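Local coordinates for alginate biosynthesis protein AlgX (PDB 4KNC) that takes part in the O-acetylation of the exopolysaccharide alginate and protects the polymer from degradation as it crosses the periplasm, at residues Ala116-Phe121 and Ile126-Phe131; Gly271-Ser276 and Leu294-Ala299. All coordinates share one frame; numbering follows the deposited sequence.

Both contacts are buried and belong to the SGNH hydrolase-like domain, with centres about 16 Å apart. Contact 1 (116-121 with 126-131) lies on the flank of the fold, about 16 Å from the chain centre, where helix 107-123 turns into the loop behind it; its chemistry is apolar packing closed by one backbone hydrogen bond. Contact 2 (271-276 with 294-299) has its centre about 2 Å from the chain centre and joins the loop leading into helix 275-282 to the inner strand 293-298 through three aromatic rings, with a water between the backbones. Strand 80-85 packs against both, and the two meet where F121 CZ comes within 4.1 Å of F298 CZ.

Contact 1 (Ala116-Phe121 and Ile126-Phe131); sequences ATIARF and IWTPDF
F121 meets two residues of the loop through separate parts of its side chain. Its CB comes 3.2 Å from OG1 of T128, and the two side chains lie at about a right angle; the ring itself runs on past the loop. CD1 of I126 lies at the edge of the F121 ring, near its plane, 4.2 Å from CD1 of F121. One turn earlier on the helix, the end methyl CD1 of I118 reaches CG2 of T128 at 3.8 Å. T128 thus divides its two branches: the methyl lies against I118, while OG1 both presses on CB of F121 and bonds back to its own chain. With OG1 anti to the carbonyl carbon and beside the backbone N (chi1 -43°), the hydroxyl donates to O of I126 at 2.9 Å, approaching from well above the carbonyl plane. The backbone closes the other end, where N of I126 donates to O of F121 at 3.2 Å, a bent bond with an N-H...O angle of 145°. O of F121 also lies 3.3 Å from CB of I126. Further out, Y85 of strand 80-85 and W64 of helix 61-76 each form an edge-to-face pair with the F121 ring, and V83 packs on I126. Backbone bonds from W127 to L81 and V83 tie the loop to strand 80-85, P129 packs against helix 153-169, and R122 NH2 makes a weak bond to O of T128. The chemistry implies a close return of the chain after helix 107-123: the I126-F121 bond ties the helix end to the loop, and O of I126 gives the buried T128 hydroxyl a partner, consistent with its place against hydrocarbon.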
ATOM      1  N   ALA A 116      13.603  -5.234 -14.884  1.00 41.86           N
ATOM      2  CA  ALA A 116      14.333  -6.129 -13.983  1.00 44.57           C
ATOM      3  C   ALA A 116      13.600  -6.297 -12.645  1.00 44.58           C
ATOM      4  O   ALA A 116      13.521  -7.406 -12.098  1.00 41.86           O
ATOM      5  CB  ALA A 116      15.765  -5.613 -13.760  1.00 36.13           C
ATOM      6  N   THR A 117      13.058  -5.192 -12.127  1.00 36.81           N
ATOM      7  CA  THR A 117      12.304  -5.234 -10.871  1.00 31.36           C
ATOM      8  C   THR A 117      11.014  -6.048 -10.973  1.00 31.81           C
ATOM      9  O   THR A 117      10.683  -6.844 -10.084  1.00 35.71           O
ATOM     10  CB  THR A 117      11.985  -3.792 -10.387  1.00 39.69           C
ATOM     11  OG1 THR A 117      13.212  -3.116 -10.104  1.00 41.30           O
ATOM     12  CG2 THR A 117      11.116  -3.797  -9.137  1.00 33.94           C
ATOM     13  N   ILE A 118      10.283  -5.841 -12.064  1.00 34.67           N
ATOM     14  CA  ILE A 118       9.133  -6.677 -12.405  1.00 35.47           C
ATOM     15  C   ILE A 118       9.489  -8.176 -12.388  1.00 34.54           C
ATOM     16  O   ILE A 118       8.764  -9.011 -11.815  1.00 36.38           O
ATOM     17  CB  ILE A 118       8.610  -6.311 -13.815  1.00 36.59           C
ATOM     18  CG1 ILE A 118       8.062  -4.880 -13.827  1.00 37.92           C
ATOM     19  CG2 ILE A 118       7.556  -7.290 -14.270  1.00 33.54           C
ATOM     20  CD1 ILE A 118       7.003  -4.616 -12.763  1.00 25.79           C
ATOM     21  N   ALA A 119      10.623  -8.501 -12.999  1.00 37.01           N
ATOM     22  CA  ALA A 119      11.109  -9.885 -13.007  1.00 44.25           C
ATOM     23  C   ALA A 119      11.372 -10.383 -11.592  1.00 45.77           C
ATOM     24  O   ALA A 119      11.070 -11.535 -11.274  1.00 48.80           O
ATOM     25  CB  ALA A 119      12.361 -10.012 -13.851  1.00 31.75           C
ATOM     26  N   ARG A 120      11.921  -9.520 -10.737  1.00 37.85           N
ATOM     27  CA  ARG A 120      12.159  -9.938  -9.351  1.00 38.14           C
ATOM     28  C   ARG A 120      10.858 -10.189  -8.578  1.00 37.68           C
ATOM     29  O   ARG A 120      10.762 -11.144  -7.791  1.00 41.57           O
ATOM     30  CB  ARG A 120      13.070  -8.942  -8.623  1.00 40.45           C
ATOM     31  CG  ARG A 120      14.469  -8.924  -9.201  1.00 45.26           C
ATOM     32  CD  ARG A 120      15.450  -8.102  -8.377  1.00 51.03           C
ATOM     33  NE  ARG A 120      16.794  -8.204  -8.945  1.00 55.35           N
ATOM     34  CZ  ARG A 120      17.889  -7.663  -8.417  1.00 63.37           C
ATOM     35  NH1 ARG A 120      17.819  -6.962  -7.292  1.00 64.40           N
ATOM     36  NH2 ARG A 120      19.061  -7.818  -9.023  1.00 59.76           N
ATOM     37  N   PHE A 121       9.854  -9.339  -8.802  1.00 35.66           N
ATOM     38  CA  PHE A 121       8.523  -9.629  -8.276  1.00 39.09           C
ATOM     39  C   PHE A 121       8.083 -11.032  -8.696  1.00 34.97           C
ATOM     40  O   PHE A 121       7.635 -11.824  -7.853  1.00 35.13           O
ATOM     41  CB  PHE A 121       7.477  -8.597  -8.741  1.00 39.20           C
ATOM     42  CG  PHE A 121       7.467  -7.317  -7.935  1.00 35.06           C
ATOM     43  CD1 PHE A 121       7.195  -7.336  -6.577  1.00 31.10           C
ATOM     44  CD2 PHE A 121       7.711  -6.094  -8.547  1.00 35.46           C
ATOM     45  CE1 PHE A 121       7.189  -6.159  -5.835  1.00 32.03           C
ATOM     46  CE2 PHE A 121       7.694  -4.916  -7.824  1.00 38.50           C
ATOM     47  CZ  PHE A 121       7.437  -4.941  -6.462  1.00 34.70           C
ATOM     48  N   ILE A 126       5.120 -13.751  -7.293  1.00 37.10           N
ATOM     49  CA  ILE A 126       4.074 -12.740  -7.356  1.00 34.01           C
ATOM     50  C   ILE A 126       3.665 -12.477  -8.803  1.00 32.99           C
ATOM     51  O   ILE A 126       4.509 -12.237  -9.661  1.00 34.52           O
ATOM     52  CB  ILE A 126       4.553 -11.424  -6.696  1.00 32.99           C
ATOM     53  CG1 ILE A 126       4.828 -11.660  -5.203  1.00 28.42           C
ATOM     54  CG2 ILE A 126       3.526 -10.290  -6.942  1.00 31.12           C
ATOM     55  CD1 ILE A 126       5.349 -10.427  -4.451  1.00 34.96           C
ATOM     56  N   TRP A 127       2.367 -12.530  -9.071  1.00 31.47           N
ATOM     57  CA  TRP A 127       1.853 -12.228 -10.393  1.00 30.68           C
ATOM     58  C   TRP A 127       1.979 -10.736 -10.617  1.00 38.54           C
ATOM     59  O   TRP A 127       1.459  -9.950  -9.824  1.00 35.17           O
ATOM     60  CB  TRP A 127       0.386 -12.654 -10.500  1.00 26.83           C
ATOM     61  CG  TRP A 127       0.207 -14.155 -10.453  1.00 39.42           C
ATOM     62  CD1 TRP A 127      -0.055 -14.917  -9.347  1.00 38.47           C
ATOM     63  CD2 TRP A 127       0.300 -15.070 -11.557  1.00 32.97           C
ATOM     64  NE1 TRP A 127      -0.141 -16.242  -9.696  1.00 40.21           N
ATOM     65  CE2 TRP A 127       0.081 -16.368 -11.041  1.00 35.04           C
ATOM     66  CE3 TRP A 127       0.552 -14.920 -12.922  1.00 42.21           C
ATOM     67  CZ2 TRP A 127       0.095 -17.509 -11.847  1.00 44.24           C
ATOM     68  CZ3 TRP A 127       0.569 -16.063 -13.727  1.00 40.16           C
ATOM     69  CH2 TRP A 127       0.340 -17.337 -13.182  1.00 44.73           C
ATOM     70  N   THR A 128       2.656 -10.340 -11.692  1.00 31.37           N
ATOM     71  CA  THR A 128       2.986  -8.932 -11.861  1.00 31.83           C
ATOM     72  C   THR A 128       2.764  -8.398 -13.268  1.00 32.92           C
ATOM     73  O   THR A 128       3.573  -8.644 -14.153  1.00 31.37           O
ATOM     74  CB  THR A 128       4.438  -8.683 -11.489  1.00 35.63           C
ATOM     75  OG1 THR A 128       4.734  -9.399 -10.284  1.00 38.40           O
ATOM     76  CG2 THR A 128       4.668  -7.189 -11.295  1.00 32.55           C
ATOM     77  N   PRO A 129       1.669  -7.651 -13.472  1.00 35.92           N
ATOM     78  CA  PRO A 129       1.417  -7.102 -14.807  1.00 37.73           C
ATOM     79  C   PRO A 129       2.582  -6.251 -15.297  1.00 41.64           C
ATOM     80  O   PRO A 129       3.238  -5.527 -14.519  1.00 35.84           O
ATOM     81  CB  PRO A 129       0.168  -6.243 -14.595  1.00 37.05           C
ATOM     82  CG  PRO A 129      -0.531  -6.902 -13.456  1.00 37.32           C
ATOM     83  CD  PRO A 129       0.553  -7.387 -12.545  1.00 34.85           C
ATOM     84  N   ASP A 130       2.848  -6.360 -16.591  1.00 34.55           N
ATOM     85  CA  ASP A 130       3.930  -5.615 -17.225  1.00 34.39           C
ATOM     86  C   ASP A 130       3.343  -4.429 -17.971  1.00 28.58           C
ATOM     87  O   ASP A 130       2.655  -4.609 -18.977  1.00 31.22           O
ATOM     88  CB  ASP A 130       4.653  -6.547 -18.201  1.00 37.59           C
ATOM     89  CG  ASP A 130       5.807  -5.876 -18.916  1.00 42.88           C
ATOM     90  OD1 ASP A 130       5.997  -4.655 -18.761  1.00 46.95           O
ATOM     91  OD2 ASP A 130       6.526  -6.585 -19.646  1.00 48.03           O
ATOM     92  N   PHE A 131       3.627  -3.219 -17.495  1.00 27.39           N
ATOM     93  CA  PHE A 131       3.062  -2.004 -18.077  1.00 32.01           C
ATOM     94  C   PHE A 131       3.953  -1.402 -19.156  1.00 32.58           C
ATOM     95  O   PHE A 131       3.610  -0.372 -19.733  1.00 30.91           O
ATOM     96  CB  PHE A 131       2.769  -0.940 -16.985  1.00 27.22           C
ATOM     97  CG  PHE A 131       1.775  -1.406 -15.949  1.00 29.10           C
ATOM     98  CD1 PHE A 131       0.468  -1.715 -16.315  1.00 26.51           C
ATOM     99  CD2 PHE A 131       2.153  -1.567 -14.619  1.00 30.55           C
ATOM    100  CE1 PHE A 131      -0.460  -2.160 -15.369  1.00 24.21           C
ATOM    101  CE2 PHE A 131       1.236  -2.018 -13.674  1.00 29.82           C
ATOM    102  CZ  PHE A 131      -0.076  -2.305 -14.048  1.00 26.18           C
TER

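Contact 2 (Gly271-Ser276 and Leu294-Ala299); sequences GGFDSS and LIWEFA
The indole of W296 serves F273 twice, as a hydrogen-bond donor to its backbone and as a surface for its ring. NE1 of W296 donates to O of F273 at 3.2 Å, with the acceptor almost in the indole plane but the bond bent. Beyond that bond, CZ2 of W296 lies over one face of the F273 ring, offset toward the rim and 3.4 Å from CE1 of F273; the ring planes meet obliquely at 39°. F298 completes the cluster: F273 turns an edge to its face, with CD1 of F273 3.7 Å from CD2 of F298 and the planes at 86°. The torsion that sets CG of F298 between its backbone N and carbonyl carbon (chi1 54°) stands this ring where its CE1 also lies over one face of the W296 indole. A water lies 2.8 Å from O of G272 and 2.8 Å from O of E297, within donating distance of both, and accepts a weak bond from NE1 of W296. Around the cluster, F309 meets the F273 ring, while the carboxylate of E297 bonds to T242 and S245. The side chain of F298 is about 10 Å from that of S243, the inferred nucleophile. Helices 275-282 and 284-288 lead from strand 263-265 back to strand 293-298, and the parallel order 80-85, 293-298, 237-240, 263-265 is the alpha/beta core of the SGNH hydrolase-like domain.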
ATOM      1  N   GLY A 271      -2.834   6.232   2.184  1.00 37.70           N
ATOM      2  CA  GLY A 271      -2.339   5.069   2.912  1.00 28.26           C
ATOM      3  C   GLY A 271      -0.943   4.604   2.534  1.00 36.57           C
ATOM      4  O   GLY A 271      -0.290   3.892   3.296  1.00 38.95           O
ATOM      5  N   GLY A 272      -0.488   4.975   1.342  1.00 39.72           N
ATOM      6  CA  GLY A 272       0.803   4.520   0.853  1.00 33.86           C
ATOM      7  C   GLY A 272       0.936   3.010   0.660  1.00 31.66           C
ATOM      8  O   GLY A 272      -0.020   2.299   0.354  1.00 27.43           O
ATOM      9  N   PHE A 273       2.152   2.534   0.865  1.00 30.41           N
ATOM     10  CA  PHE A 273       2.553   1.161   0.625  1.00 35.14           C
ATOM     11  C   PHE A 273       1.869   0.178   1.563  1.00 40.73           C
ATOM     12  O   PHE A 273       1.542  -0.952   1.173  1.00 37.83           O
ATOM     13  CB  PHE A 273       4.075   1.093   0.819  1.00 36.89           C
ATOM     14  CG  PHE A 273       4.663  -0.295   0.710  1.00 41.01           C
ATOM     15  CD1 PHE A 273       4.765  -0.925  -0.521  1.00 37.18           C
ATOM     16  CD2 PHE A 273       5.166  -0.944   1.838  1.00 33.93           C
ATOM     17  CE1 PHE A 273       5.341  -2.198  -0.629  1.00 41.45           C
ATOM     18  CE2 PHE A 273       5.742  -2.210   1.747  1.00 35.62           C
ATOM     19  CZ  PHE A 273       5.827  -2.847   0.517  1.00 38.84           C
ATOM     20  N   ASP A 274       1.644   0.617   2.800  1.00 36.03           N
ATOM     21  CA  ASP A 274       1.352  -0.306   3.899  1.00 35.49           C
ATOM     22  C   ASP A 274      -0.092  -0.307   4.427  1.00 36.08           C
ATOM     23  O   ASP A 274      -0.641  -1.364   4.712  1.00 33.76           O
ATOM     24  CB  ASP A 274       2.342  -0.079   5.056  1.00 38.16           C
ATOM     25  CG  ASP A 274       2.212   1.309   5.700  1.00 40.04           C
ATOM     26  OD1 ASP A 274       1.909   2.306   4.994  1.00 36.61           O
ATOM     27  OD2 ASP A 274       2.430   1.400   6.927  1.00 46.72           O
ATOM     28  N   SER A 275      -0.704   0.868   4.535  1.00 33.28           N
ATOM     29  CA  SER A 275      -1.924   1.017   5.328  1.00 36.13           C
ATOM     30  C   SER A 275      -3.122   0.203   4.846  1.00 36.39           C
ATOM     31  O   SER A 275      -3.822  -0.435   5.639  1.00 36.10           O
ATOM     32  CB  SER A 275      -2.291   2.505   5.460  1.00 32.71           C
ATOM     33  OG  SER A 275      -1.255   3.203   6.139  1.00 39.36           O
ATOM     34  N   SER A 276      -3.351   0.209   3.541  1.00 32.53           N
ATOM     35  CA  SER A 276      -4.547  -0.423   2.998  1.00 38.27           C
ATOM     36  C   SER A 276      -4.541  -1.925   3.233  1.00 29.80           C
ATOM     37  O   SER A 276      -5.528  -2.505   3.694  1.00 39.23           O
ATOM     38  CB  SER A 276      -4.686  -0.108   1.507  1.00 34.35           C
ATOM     39  OG  SER A 276      -5.741  -0.854   0.940  1.00 33.01           O
ATOM     40  N   LEU A 294      -5.627 -11.335  -4.367  1.00 29.99           N
ATOM     41  CA  LEU A 294      -5.396 -10.059  -3.708  1.00 36.37           C
ATOM     42  C   LEU A 294      -4.545  -9.197  -4.629  1.00 30.80           C
ATOM     43  O   LEU A 294      -3.418  -9.571  -4.969  1.00 29.06           O
ATOM     44  CB  LEU A 294      -4.668 -10.275  -2.373  1.00 30.52           C
ATOM     45  CG  LEU A 294      -4.282  -9.037  -1.550  1.00 35.42           C
ATOM     46  CD1 LEU A 294      -5.512  -8.235  -1.158  1.00 28.32           C
ATOM     47  CD2 LEU A 294      -3.507  -9.458  -0.306  1.00 37.60           C
ATOM     48  N   ILE A 295      -5.089  -8.065  -5.050  1.00 26.20           N
ATOM     49  CA  ILE A 295      -4.346  -7.132  -5.888  1.00 27.74           C
ATOM     50  C   ILE A 295      -3.777  -5.985  -5.037  1.00 30.91           C
ATOM     51  O   ILE A 295      -4.498  -5.351  -4.271  1.00 30.11           O
ATOM     52  CB  ILE A 295      -5.255  -6.529  -6.973  1.00 33.63           C
ATOM     53  CG1 ILE A 295      -5.913  -7.634  -7.801  1.00 35.19           C
ATOM     54  CG2 ILE A 295      -4.471  -5.585  -7.884  1.00 24.90           C
ATOM     55  CD1 ILE A 295      -7.006  -7.098  -8.693  1.00 33.75           C
ATOM     56  N   TRP A 296      -2.492  -5.701  -5.196  1.00 27.68           N
ATOM     57  CA  TRP A 296      -1.821  -4.741  -4.332  1.00 29.53           C
ATOM     58  C   TRP A 296      -1.140  -3.676  -5.169  1.00 31.48           C
ATOM     59  O   TRP A 296      -0.193  -3.957  -5.893  1.00 31.89           O
ATOM     60  CB  TRP A 296      -0.817  -5.474  -3.433  1.00 26.43           C
ATOM     61  CG  TRP A 296      -0.099  -4.615  -2.418  1.00 35.44           C
ATOM     62  CD1 TRP A 296      -0.401  -3.331  -2.038  1.00 35.37           C
ATOM     63  CD2 TRP A 296       1.064  -4.989  -1.674  1.00 30.89           C
ATOM     64  NE1 TRP A 296       0.505  -2.893  -1.085  1.00 34.06           N
ATOM     65  CE2 TRP A 296       1.416  -3.888  -0.856  1.00 37.98           C
ATOM     66  CE3 TRP A 296       1.850  -6.141  -1.626  1.00 33.07           C
ATOM     67  CZ2 TRP A 296       2.514  -3.920   0.001  1.00 39.78           C
ATOM     68  CZ3 TRP A 296       2.940  -6.173  -0.767  1.00 36.24           C
ATOM     69  CH2 TRP A 296       3.258  -5.073   0.031  1.00 37.43           C
ATOM     70  N   GLU A 297      -1.638  -2.447  -5.056  1.00 28.38           N
ATOM     71  CA  GLU A 297      -1.191  -1.336  -5.886  1.00 28.77           C
ATOM     72  C   GLU A 297      -0.407  -0.289  -5.086  1.00 34.49           C
ATOM     73  O   GLU A 297      -0.869   0.186  -4.045  1.00 34.26           O
ATOM     74  CB  GLU A 297      -2.398  -0.682  -6.571  1.00 23.78           C
ATOM     75  CG  GLU A 297      -2.102   0.686  -7.197  1.00 24.88           C
ATOM     76  CD  GLU A 297      -2.348   1.863  -6.223  1.00 35.78           C
ATOM     77  OE1 GLU A 297      -1.413   2.673  -6.034  1.00 29.72           O
ATOM     78  OE2 GLU A 297      -3.462   1.981  -5.653  1.00 37.41           O
ATOM     79  N   PHE A 298       0.776   0.062  -5.583  1.00 33.38           N
ATOM     80  CA  PHE A 298       1.590   1.131  -5.005  1.00 30.43           C
ATOM     81  C   PHE A 298       2.607   1.629  -6.035  1.00 34.71           C
ATOM     82  O   PHE A 298       2.812   0.989  -7.074  1.00 31.88           O
ATOM     83  CB  PHE A 298       2.294   0.656  -3.730  1.00 26.51           C
ATOM     84  CG  PHE A 298       3.097  -0.603  -3.906  1.00 25.30           C
ATOM     85  CD1 PHE A 298       2.501  -1.848  -3.749  1.00 27.39           C
ATOM     86  CD2 PHE A 298       4.450  -0.544  -4.230  1.00 27.84           C
ATOM     87  CE1 PHE A 298       3.234  -3.026  -3.921  1.00 28.55           C
ATOM     88  CE2 PHE A 298       5.193  -1.713  -4.401  1.00 28.89           C
ATOM     89  CZ  PHE A 298       4.579  -2.960  -4.245  1.00 27.75           C
ATOM     90  N   ALA A 299       3.250   2.755  -5.742  1.00 28.27           N
ATOM     91  CA  ALA A 299       4.214   3.351  -6.654  1.00 26.94           C
ATOM     92  C   ALA A 299       5.672   3.046  -6.296  1.00 33.87           C
ATOM     93  O   ALA A 299       5.966   2.346  -5.332  1.00 34.35           O
ATOM     94  CB  ALA A 299       3.994   4.865  -6.759  1.00 30.83           C
TER
HETATM   95  O   HOH W   1      -0.775   0.090  -1.207  1.00 28.66           O